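PDB 6LCJ: alpha-galactosidase from Thermus thermophilus, which probably hydrolyses terminal alpha-linked galactose residues from galactosides, working as a hexameric family GH36 glycosidase. Local coordinates for residues 165-170 / 401-406; 161-166 / 191-196; 405-410 / 433-438. All coordinates share one frame; numbering follows the deposited sequence.

Contact 1 (165-170 / 401-406); sequences SWYSFY and PDVVYF
Tyr167 reaches out of the short helix 166-169 and is met by three residues of the loop that follows strand 398-400: Asp402 at its hydroxyl, Val403 along its ring and Tyr405 near its root. The case illustrates how one aromatic side chain can join loops at the C-terminal ends of two barrel strands. With CG anti to the carbonyl carbon (chi1 -63°), Tyr167 is directed toward the 401-406 loop. Tyr167 OH donates to Asp402 OD2, modelled at 2.4 Å, a very short separation whose exact value is doubtful at this resolution. Ring and carboxylate planes stand 75° apart, and Asp402 OD1 comes within 3.3 Å of Tyr167 CE2.

Packing is tight along the ring. Both methyl groups of Val403 bear on CD2 of Tyr167, CG1 at 3.5 Å and CG2 at 3.6 Å. Within the helix, Trp166 lays its CD1 over the centre of one face of the Tyr167 ring, 3.4 Å above the plane. The Tyr405 side chain crosses that of Tyr167 at about a right angle and sets its OH 3.6 Å from Tyr167 CD1. Beyond this the contact thins toward the partly exposed Tyr170, whose OH stays 4.5 Å from Tyr405 OH.

Asp402 has further polar partners in its buried setting. Val403 N donates to Asp402 OD1 from above the carboxylate plane at 2.9 Å, and Val359 N binds OD2. Tyr167 also touches Asp358. The buried carboxylate of Asp402 is therefore satisfied by a phenol and two backbone N-H groups, while the Tyr167 ring is fixed at its hydroxyl as well as along its side.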
loop_
_atom_site.group_PDB
_atom_site.type_symbol
_atom_site.label_atom_id
_atom_site.label_comp_id
_atom_site.label_asym_id
_atom_site.label_seq_id
_atom_site.Cartn_x
_atom_site.Cartn_y
_atom_site.Cartn_z
ATOM N N SER E 165 28.381 11.551 40.667
ATOM C CA SER E 165 29.392 11.611 39.616
ATOM C C SER E 165 28.817 11.718 38.207
ATOM O O SER E 165 29.576 12.000 37.270
ATOM C CB SER E 165 30.309 10.379 39.670
ATOM O OG SER E 165 29.584 9.166 39.508
ATOM N N TRP E 166 27.514 11.503 38.018
ATOM C CA TRP E 166 27.023 11.236 36.671
ATOM C C TRP E 166 27.133 12.465 35.771
ATOM O O TRP E 166 27.633 12.381 34.640
ATOM C CB TRP E 166 25.577 10.723 36.712
ATOM C CG TRP E 166 25.044 10.492 35.324
ATOM C CD1 TRP E 166 24.073 11.213 34.687
ATOM C CD2 TRP E 166 25.495 9.504 34.374
ATOM N NE1 TRP E 166 23.877 10.722 33.419
ATOM C CE2 TRP E 166 24.733 9.677 33.200
ATOM C CE3 TRP E 166 26.459 8.496 34.407
ATOM C CZ2 TRP E 166 24.902 8.876 32.074
ATOM C CZ3 TRP E 166 26.630 7.706 33.283
ATOM C CH2 TRP E 166 25.859 7.897 32.137
ATOM N N TYR E 167 26.678 13.621 36.249
ATOM C CA TYR E 167 26.509 14.769 35.374
ATOM C C TYR E 167 27.765 15.609 35.231
ATOM O O TYR E 167 27.676 16.771 34.843
ATOM C CB TYR E 167 25.354 15.624 35.864
ATOM C CG TYR E 167 24.058 14.895 35.817
ATOM C CD1 TYR E 167 23.334 14.806 34.627
ATOM C CD2 TYR E 167 23.560 14.262 36.950
ATOM C CE1 TYR E 167 22.136 14.139 34.579
ATOM C CE2 TYR E 167 22.365 13.589 36.908
ATOM C CZ TYR E 167 21.656 13.546 35.725
ATOM O OH TYR E 167 20.460 12.892 35.688
ATOM N N SER E 168 28.927 15.050 35.522
ATOM C CA SER E 168 30.173 15.700 35.144
ATOM C C SER E 168 31.073 14.712 34.407
ATOM O O SER E 168 31.611 15.035 33.346
ATOM C CB SER E 168 30.873 16.281 36.377
ATOM O OG SER E 168 30.823 15.361 37.454
ATOM N N PHE E 169 31.228 13.499 34.934
ATOM C CA PHE E 169 32.123 12.531 34.310
ATOM C C PHE E 169 31.412 11.468 33.482
ATOM O O PHE E 169 32.070 10.803 32.677
ATOM C CB PHE E 169 32.973 11.838 35.373
ATOM C CG PHE E 169 33.760 12.786 36.220
ATOM C CD1 PHE E 169 34.837 13.472 35.688
ATOM C CD2 PHE E 169 33.427 12.985 37.547
ATOM C CE1 PHE E 169 35.573 14.340 36.464
ATOM C CE2 PHE E 169 34.155 13.861 38.339
ATOM C CZ PHE E 169 35.228 14.543 37.801
ATOM N N TYR E 170 30.103 11.298 33.653
ATOM C CA TYR E 170 29.320 10.245 32.989
ATOM C C TYR E 170 30.016 8.912 33.261
ATOM O O TYR E 170 30.368 8.657 34.427
ATOM C CB TYR E 170 29.111 10.627 31.526
ATOM C CG TYR E 170 28.143 11.785 31.426
ATOM C CD1 TYR E 170 26.774 11.558 31.356
ATOM C CD2 TYR E 170 28.584 13.108 31.488
ATOM C CE1 TYR E 170 25.871 12.606 31.298
ATOM C CE2 TYR E 170 27.679 14.177 31.440
ATOM C CZ TYR E 170 26.319 13.910 31.343
ATOM O OH TYR E 170 25.378 14.922 31.288
ATOM N N PRO E 401 14.387 16.486 41.840
ATOM C CA PRO E 401 14.257 17.177 40.549
ATOM C C PRO E 401 15.462 16.984 39.648
ATOM O O PRO E 401 15.489 17.560 38.552
ATOM C CB PRO E 401 14.114 18.657 40.965
ATOM C CG PRO E 401 15.006 18.757 42.177
ATOM C CD PRO E 401 15.035 17.350 42.846
ATOM N N ASP E 402 16.424 16.171 40.103
ATOM C CA ASP E 402 17.741 15.918 39.516
ATOM C C ASP E 402 18.709 17.037 39.895
ATOM O O ASP E 402 18.335 17.969 40.614
ATOM C CB ASP E 402 17.668 15.701 38.003
ATOM C CG ASP E 402 18.669 14.679 37.539
ATOM O OD1 ASP E 402 19.524 14.313 38.369
ATOM O OD2 ASP E 402 18.628 14.256 36.360
ATOM N N VAL E 403 19.968 16.933 39.469
ATOM C CA VAL E 403 21.025 17.757 40.062
ATOM C C VAL E 403 20.904 19.230 39.681
ATOM O O VAL E 403 20.178 19.603 38.750
ATOM C CB VAL E 403 22.423 17.217 39.691
ATOM C CG1 VAL E 403 22.505 15.741 39.987
ATOM C CG2 VAL E 403 22.733 17.507 38.228
ATOM N N VAL E 404 21.623 20.069 40.420
ATOM C CA VAL E 404 21.708 21.504 40.183
ATOM C C VAL E 404 23.097 21.793 39.645
ATOM O O VAL E 404 24.091 21.304 40.193
ATOM C CB VAL E 404 21.453 22.305 41.474
ATOM C CG1 VAL E 404 21.344 23.790 41.173
ATOM C CG2 VAL E 404 20.214 21.798 42.171
ATOM N N TYR E 405 23.171 22.578 38.582
ATOM C CA TYR E 405 24.458 23.037 38.091
ATOM C C TYR E 405 24.796 24.371 38.734
ATOM O O TYR E 405 23.923 25.226 38.919
ATOM C CB TYR E 405 24.459 23.179 36.565
ATOM C CG TYR E 405 24.303 21.875 35.819
ATOM C CD1 TYR E 405 25.404 21.100 35.481
ATOM C CD2 TYR E 405 23.040 21.422 35.447
ATOM C CE1 TYR E 405 25.246 19.896 34.794
ATOM C CE2 TYR E 405 22.870 20.230 34.754
ATOM C CZ TYR E 405 23.966 19.471 34.435
ATOM O OH TYR E 405 23.782 18.303 33.739
ATOM N N PHE E 406 26.067 24.529 39.091
ATOM C CA PHE E 406 26.653 25.820 39.422
ATOM C C PHE E 406 27.810 26.189 38.515
ATOM O O PHE E 406 28.058 27.369 38.295
ATOM C CB PHE E 406 27.135 25.837 40.877
ATOM C CG PHE E 406 26.032 25.664 41.867
ATOM C CD1 PHE E 406 25.636 24.390 42.259
ATOM C CD2 PHE E 406 25.368 26.768 42.380
ATOM C CE1 PHE E 406 24.612 24.222 43.151
ATOM C CE2 PHE E 406 24.347 26.614 43.278
ATOM C CZ PHE E 406 23.962 25.342 43.676
#

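Contact 2 (161-166 / 191-196); sequences RVWCSW and EVFQID
Trp163 and Phe193 lie side by side on neighbouring parallel strands. Their rings are near parallel but slid apart (20° between planes), and Trp163 CE3 sits over the rim of one Phe193 face, 3.4 Å from Phe193 CE2. Beneath them Trp163 N donates to Val192 O, and Gln194 N to Trp163 O at 2.8 Å. At the strand ends, Ser165 OG accepts Asp196 N at 2.9 Å. Gln194 NE2, brought round by a bend at chi2, binds Asp196 OD2, which also pairs with Lys302.

At the other end, Arg161 N meets the anti lone pair of Glu191 OE1 at 2.9 Å. The Arg161 guanidinium and Glu191 carboxylate stack 3° from parallel in a long salt bridge (Arg161 NH1 to Glu191 OE1, 3.8 Å) in which no N-H points at the oxygen. Arg158 bridges to the same OE1, and Ser189 O takes Arg161 NE. An alanine in place of Glu191 would probably leave Arg158 and Arg161, close like charges, without their shared counter-charge.

Helix 175-185 covers the aromatic pair, completing a beta-alpha-beta crossover of the TIM barrel. The contact is thus apolar toward the helix, charged at the Arg161 end and hydrogen-bonded at the Ser165 end.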
loop_
_atom_site.group_PDB
_atom_site.type_symbol
_atom_site.label_atom_id
_atom_site.label_comp_id
_atom_site.label_asym_id
_atom_site.label_seq_id
_atom_site.Cartn_x
_atom_site.Cartn_y
_atom_site.Cartn_z
ATOM N N ARG E 161 21.926 15.565 51.196
ATOM C CA ARG E 161 22.640 16.407 50.256
ATOM C C ARG E 161 23.712 15.538 49.618
ATOM O O ARG E 161 24.535 14.942 50.321
ATOM C CB ARG E 161 23.216 17.634 50.964
ATOM C CG ARG E 161 22.131 18.430 51.672
ATOM C CD ARG E 161 22.646 19.747 52.246
ATOM N NE ARG E 161 23.604 19.529 53.324
ATOM C CZ ARG E 161 23.269 19.458 54.601
ATOM N NH1 ARG E 161 22.003 19.593 54.949
ATOM N NH2 ARG E 161 24.195 19.241 55.526
ATOM N N VAL E 162 23.670 15.423 48.295
ATOM C CA VAL E 162 24.394 14.379 47.580
ATOM C C VAL E 162 25.327 15.022 46.576
ATOM O O VAL E 162 24.915 15.918 45.831
ATOM C CB VAL E 162 23.435 13.417 46.852
ATOM C CG1 VAL E 162 24.241 12.334 46.109
ATOM C CG2 VAL E 162 22.415 12.823 47.816
ATOM N N TRP E 163 26.570 14.551 46.535
ATOM C CA TRP E 163 27.423 14.764 45.379
ATOM C C TRP E 163 27.356 13.508 44.516
ATOM O O TRP E 163 27.481 12.392 45.030
ATOM C CB TRP E 163 28.870 15.089 45.769
ATOM C CG TRP E 163 29.635 15.544 44.554
ATOM C CD1 TRP E 163 29.726 16.820 44.066
ATOM C CD2 TRP E 163 30.329 14.708 43.621
ATOM N NE1 TRP E 163 30.458 16.830 42.900
ATOM C CE2 TRP E 163 30.839 15.548 42.604
ATOM C CE3 TRP E 163 30.584 13.333 43.554
ATOM C CZ2 TRP E 163 31.596 15.058 41.536
ATOM C CZ3 TRP E 163 31.339 12.848 42.499
ATOM C CH2 TRP E 163 31.829 13.706 41.499
ATOM N N CYS E 164 27.149 13.691 43.209
ATOM C CA CYS E 164 26.869 12.598 42.279
ATOM C C CYS E 164 27.844 12.684 41.109
ATOM O O CYS E 164 28.111 13.775 40.603
ATOM C CB CYS E 164 25.386 12.691 41.796
ATOM S SG CYS E 164 24.875 11.592 40.456
ATOM N N SER E 165 28.381 11.551 40.667
ATOM C CA SER E 165 29.392 11.611 39.616
ATOM C C SER E 165 28.817 11.718 38.207
ATOM O O SER E 165 29.576 12.000 37.270
ATOM C CB SER E 165 30.309 10.379 39.670
ATOM O OG SER E 165 29.584 9.166 39.508
ATOM N N TRP E 166 27.514 11.503 38.018
ATOM C CA TRP E 166 27.023 11.236 36.671
ATOM C C TRP E 166 27.133 12.465 35.771
ATOM O O TRP E 166 27.633 12.381 34.640
ATOM C CB TRP E 166 25.577 10.723 36.712
ATOM C CG TRP E 166 25.044 10.492 35.324
ATOM C CD1 TRP E 166 24.073 11.213 34.687
ATOM C CD2 TRP E 166 25.495 9.504 34.374
ATOM N NE1 TRP E 166 23.877 10.722 33.419
ATOM C CE2 TRP E 166 24.733 9.677 33.200
ATOM C CE3 TRP E 166 26.459 8.496 34.407
ATOM C CZ2 TRP E 166 24.902 8.876 32.074
ATOM C CZ3 TRP E 166 26.630 7.706 33.283
ATOM C CH2 TRP E 166 25.859 7.897 32.137
ATOM N N GLU E 191 26.375 15.327 52.391
ATOM C CA GLU E 191 26.179 14.182 53.270
ATOM C C GLU E 191 26.399 12.841 52.588
ATOM O O GLU E 191 26.609 11.850 53.290
ATOM C CB GLU E 191 24.768 14.206 53.874
ATOM C CG GLU E 191 24.207 15.615 53.977
ATOM C CD GLU E 191 22.894 15.677 54.714
ATOM O OE1 GLU E 191 21.848 15.920 54.070
ATOM O OE2 GLU E 191 22.907 15.496 55.946
ATOM N N VAL E 192 26.358 12.782 51.257
ATOM C CA VAL E 192 26.491 11.544 50.495
ATOM C C VAL E 192 27.423 11.806 49.319
ATOM O O VAL E 192 27.300 12.826 48.635
ATOM C CB VAL E 192 25.125 11.032 49.981
ATOM C CG1 VAL E 192 25.265 9.653 49.340
ATOM C CG2 VAL E 192 24.082 11.008 51.079
ATOM N N PHE E 193 28.354 10.882 49.078
ATOM C CA PHE E 193 29.197 10.882 47.890
ATOM C C PHE E 193 28.797 9.656 47.074
ATOM O O PHE E 193 29.072 8.522 47.485
ATOM C CB PHE E 193 30.669 10.839 48.275
ATOM C CG PHE E 193 31.605 11.002 47.117
ATOM C CD1 PHE E 193 31.950 9.920 46.328
ATOM C CD2 PHE E 193 32.151 12.244 46.818
ATOM C CE1 PHE E 193 32.827 10.069 45.259
ATOM C CE2 PHE E 193 33.034 12.399 45.747
ATOM C CZ PHE E 193 33.373 11.301 44.967
ATOM N N GLN E 194 28.138 9.871 45.931
ATOM C CA GLN E 194 27.465 8.790 45.218
ATOM C C GLN E 194 28.157 8.496 43.893
ATOM O O GLN E 194 28.257 9.375 43.038
ATOM C CB GLN E 194 25.994 9.117 44.987
ATOM C CG GLN E 194 25.191 7.937 44.415
ATOM C CD GLN E 194 24.538 8.300 43.098
ATOM O OE1 GLN E 194 23.769 9.271 43.023
ATOM N NE2 GLN E 194 24.856 7.546 42.043
ATOM N N ILE E 195 28.626 7.256 43.737
ATOM C CA ILE E 195 29.236 6.767 42.500
ATOM C C ILE E 195 28.129 6.289 41.567
ATOM O O ILE E 195 27.312 5.442 41.945
ATOM C CB ILE E 195 30.231 5.633 42.785
ATOM C CG1 ILE E 195 31.380 6.150 43.624
ATOM C CG2 ILE E 195 30.791 5.048 41.504
ATOM C CD1 ILE E 195 31.804 5.162 44.622
ATOM N N ASP E 196 28.112 6.810 40.348
ATOM C CA ASP E 196 27.032 6.495 39.439
ATOM C C ASP E 196 27.484 5.453 38.412
ATOM O O ASP E 196 28.398 4.655 38.663
ATOM C CB ASP E 196 26.533 7.781 38.770
ATOM C CG ASP E 196 25.061 7.704 38.383
ATOM O OD1 ASP E 196 24.772 7.383 37.194
ATOM O OD2 ASP E 196 24.200 7.995 39.253
#

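Contact 3 (405-410 / 433-438)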
loop_
_atom_site.group_PDB
_atom_site.type_symbol
_atom_site.label_atom_id
_atom_site.label_comp_id
_atom_site.label_asym_id
_atom_site.label_seq_id
_atom_site.Cartn_x
_atom_site.Cartn_y
_atom_site.Cartn_z
ATOM N N TYR E 405 23.171 22.578 38.582
ATOM C CA TYR E 405 24.458 23.037 38.091
ATOM C C TYR E 405 24.796 24.371 38.734
ATOM O O TYR E 405 23.923 25.226 38.919
ATOM C CB TYR E 405 24.459 23.179 36.565
ATOM C CG TYR E 405 24.303 21.875 35.819
ATOM C CD1 TYR E 405 25.404 21.100 35.481
ATOM C CD2 TYR E 405 23.040 21.422 35.447
ATOM C CE1 TYR E 405 25.246 19.896 34.794
ATOM C CE2 TYR E 405 22.870 20.230 34.754
ATOM C CZ TYR E 405 23.966 19.471 34.435
ATOM O OH TYR E 405 23.782 18.303 33.739
ATOM N N PHE E 406 26.067 24.529 39.091
ATOM C CA PHE E 406 26.653 25.820 39.422
ATOM C C PHE E 406 27.810 26.189 38.515
ATOM O O PHE E 406 28.058 27.369 38.295
ATOM C CB PHE E 406 27.135 25.837 40.877
ATOM C CG PHE E 406 26.032 25.664 41.867
ATOM C CD1 PHE E 406 25.636 24.390 42.259
ATOM C CD2 PHE E 406 25.368 26.768 42.380
ATOM C CE1 PHE E 406 24.612 24.222 43.151
ATOM C CE2 PHE E 406 24.347 26.614 43.278
ATOM C CZ PHE E 406 23.962 25.342 43.676
ATOM N N ARG E 407 28.510 25.209 37.972
ATOM C CA ARG E 407 29.602 25.502 37.069
ATOM C C ARG E 407 29.102 26.190 35.805
ATOM O O ARG E 407 27.948 26.052 35.393
ATOM C CB ARG E 407 30.338 24.215 36.715
ATOM C CG ARG E 407 29.496 23.202 35.977
ATOM C CD ARG E 407 30.277 21.905 35.879
ATOM N NE ARG E 407 29.962 21.125 34.693
ATOM C CZ ARG E 407 29.241 20.009 34.700
ATOM N NH1 ARG E 407 28.733 19.536 35.837
ATOM N NH2 ARG E 407 29.031 19.367 33.563
ATOM N N THR E 408 29.986 26.966 35.204
ATOM C CA THR E 408 29.800 27.397 33.839
ATOM C C THR E 408 30.788 26.726 32.897
ATOM O O THR E 408 30.586 26.764 31.682
ATOM C CB THR E 408 29.915 28.924 33.757
ATOM O OG1 THR E 408 30.980 29.372 34.602
ATOM C CG2 THR E 408 28.623 29.565 34.234
ATOM N N ARG E 409 31.829 26.093 33.424
ATOM C CA ARG E 409 32.724 25.298 32.600
ATOM C C ARG E 409 32.078 23.950 32.329
ATOM O O ARG E 409 31.416 23.378 33.204
ATOM C CB ARG E 409 34.078 25.120 33.290
ATOM C CG ARG E 409 34.751 26.468 33.571
ATOM C CD ARG E 409 36.074 26.370 34.332
ATOM N NE ARG E 409 37.129 25.809 33.506
ATOM C CZ ARG E 409 37.922 24.821 33.899
ATOM N NH1 ARG E 409 37.768 24.319 35.116
ATOM N NH2 ARG E 409 38.860 24.335 33.088
ATOM N N PHE E 410 32.250 23.458 31.102
ATOM C CA PHE E 410 31.696 22.170 30.693
ATOM C C PHE E 410 30.188 22.138 30.909
ATOM O O PHE E 410 29.638 21.201 31.490
ATOM C CB PHE E 410 32.393 21.031 31.432
ATOM C CG PHE E 410 33.878 21.076 31.288
ATOM C CD1 PHE E 410 34.465 20.927 30.030
ATOM C CD2 PHE E 410 34.690 21.323 32.388
ATOM C CE1 PHE E 410 35.837 20.995 29.873
ATOM C CE2 PHE E 410 36.068 21.393 32.242
ATOM C CZ PHE E 410 36.643 21.224 30.982
ATOM N N THR E 433 24.363 17.806 43.394
ATOM C CA THR E 433 25.085 18.318 42.245
ATOM C C THR E 433 26.124 17.302 41.807
ATOM O O THR E 433 26.501 16.388 42.553
ATOM C CB THR E 433 25.773 19.672 42.519
ATOM O OG1 THR E 433 26.448 20.115 41.327
ATOM C CG2 THR E 433 26.798 19.544 43.624
ATOM N N SER E 434 26.579 17.485 40.569
ATOM C CA SER E 434 27.677 16.724 40.008
ATOM C C SER E 434 28.918 17.570 39.775
ATOM O O SER E 434 29.922 17.038 39.294
ATOM C CB SER E 434 27.253 16.069 38.689
ATOM O OG SER E 434 26.436 14.930 38.907
ATOM N N ASP E 435 28.881 18.853 40.101
ATOM C CA ASP E 435 29.979 19.777 39.814
ATOM C C ASP E 435 31.231 19.386 40.583
ATOM O O ASP E 435 31.243 19.506 41.814
ATOM C CB ASP E 435 29.578 21.209 40.176
ATOM C CG ASP E 435 28.520 21.791 39.231
ATOM O OD1 ASP E 435 28.261 21.188 38.165
ATOM O OD2 ASP E 435 27.946 22.856 39.554
ATOM N N PRO E 436 32.293 18.924 39.928
ATOM C CA PRO E 436 33.568 18.753 40.627
ATOM C C PRO E 436 34.084 20.102 41.097
ATOM O O PRO E 436 34.207 21.037 40.286
ATOM C CB PRO E 436 34.489 18.148 39.555
ATOM C CG PRO E 436 33.624 17.886 38.372
ATOM C CD PRO E 436 32.445 18.767 38.473
ATOM N N PRO E 437 34.374 20.256 42.397
ATOM C CA PRO E 437 34.786 21.579 42.905
ATOM C C PRO E 437 35.924 22.202 42.113
ATOM O O PRO E 437 35.941 23.425 41.919
ATOM C CB PRO E 437 35.185 21.287 44.361
ATOM C CG PRO E 437 34.394 20.083 44.726
ATOM C CD PRO E 437 34.331 19.244 43.469
ATOM N N SER E 438 36.846 21.396 41.594
ATOM C CA SER E 438 37.912 21.963 40.782
ATOM C C SER E 438 37.429 22.516 39.441
ATOM O O SER E 438 38.208 23.189 38.762
ATOM C CB SER E 438 38.998 20.915 40.556
ATOM O OG SER E 438 38.488 19.779 39.885
#
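The loops after the last two strands of the TIM barrel, 398-400 and 431-433, are fastened together by Asp435, whose carboxylate engages Phe406 and Arg407. An ST turn prepares it: Thr433 OG1 accepts Asp435 N at 3.0 Å and is itself bound to Val404 O. Two successive backbone N-H groups share Asp435 OD2: Phe406 N approaches its syn lone pair at 2.6 Å, whereas Arg407 N comes from above the carboxylate plane at 2.9 Å. The Phe406 ring also turns its edge to this oxygen.

Asp435 OD1 faces the Arg407 side chain, whose CG stands between its own N and carbonyl carbon (chi1 63°) before the chain runs out extended. Arg407 CD passes 3.1 Å from Asp435 OD1, and Arg407 NH1 closes a salt bridge with that oxygen at 2.9 Å, nearly in line with the C-O bond; NH1 reaches Tyr167 O as well. Tyr405 CD1 covers the rim of one Arg407 guanidinium face, 3.7 Å above it.

Arg409 NE binds Thr408 OG1 of the second subunit, so the loop also serves the hexamer. The guanidinium of Arg407 is locked side-on, NE and NH2 both gripping Phe410 O, with NH2 at 2.8 Å.

In the fold
From the N terminus, contact 2 comes first: it closes the short excursion through helix 175-185 and pairs the first two barrel strands. Contact 1 starts from the same stretch, sharing Ser165 and Trp166, but spans most of the barrel to reach 401-406, so the smaller loop of contact 2 nests within the larger. Contact 3 opens where contact 1 ends, at Tyr405 and Phe406, and closes the excursion through helix 415-428. The contacts tie the first strand and its loop to the second strand and the seventh loop, and the seventh loop to the eighth, while Ser434, binding Cys164 O and Ser168 OG, brings the eighth back to the first.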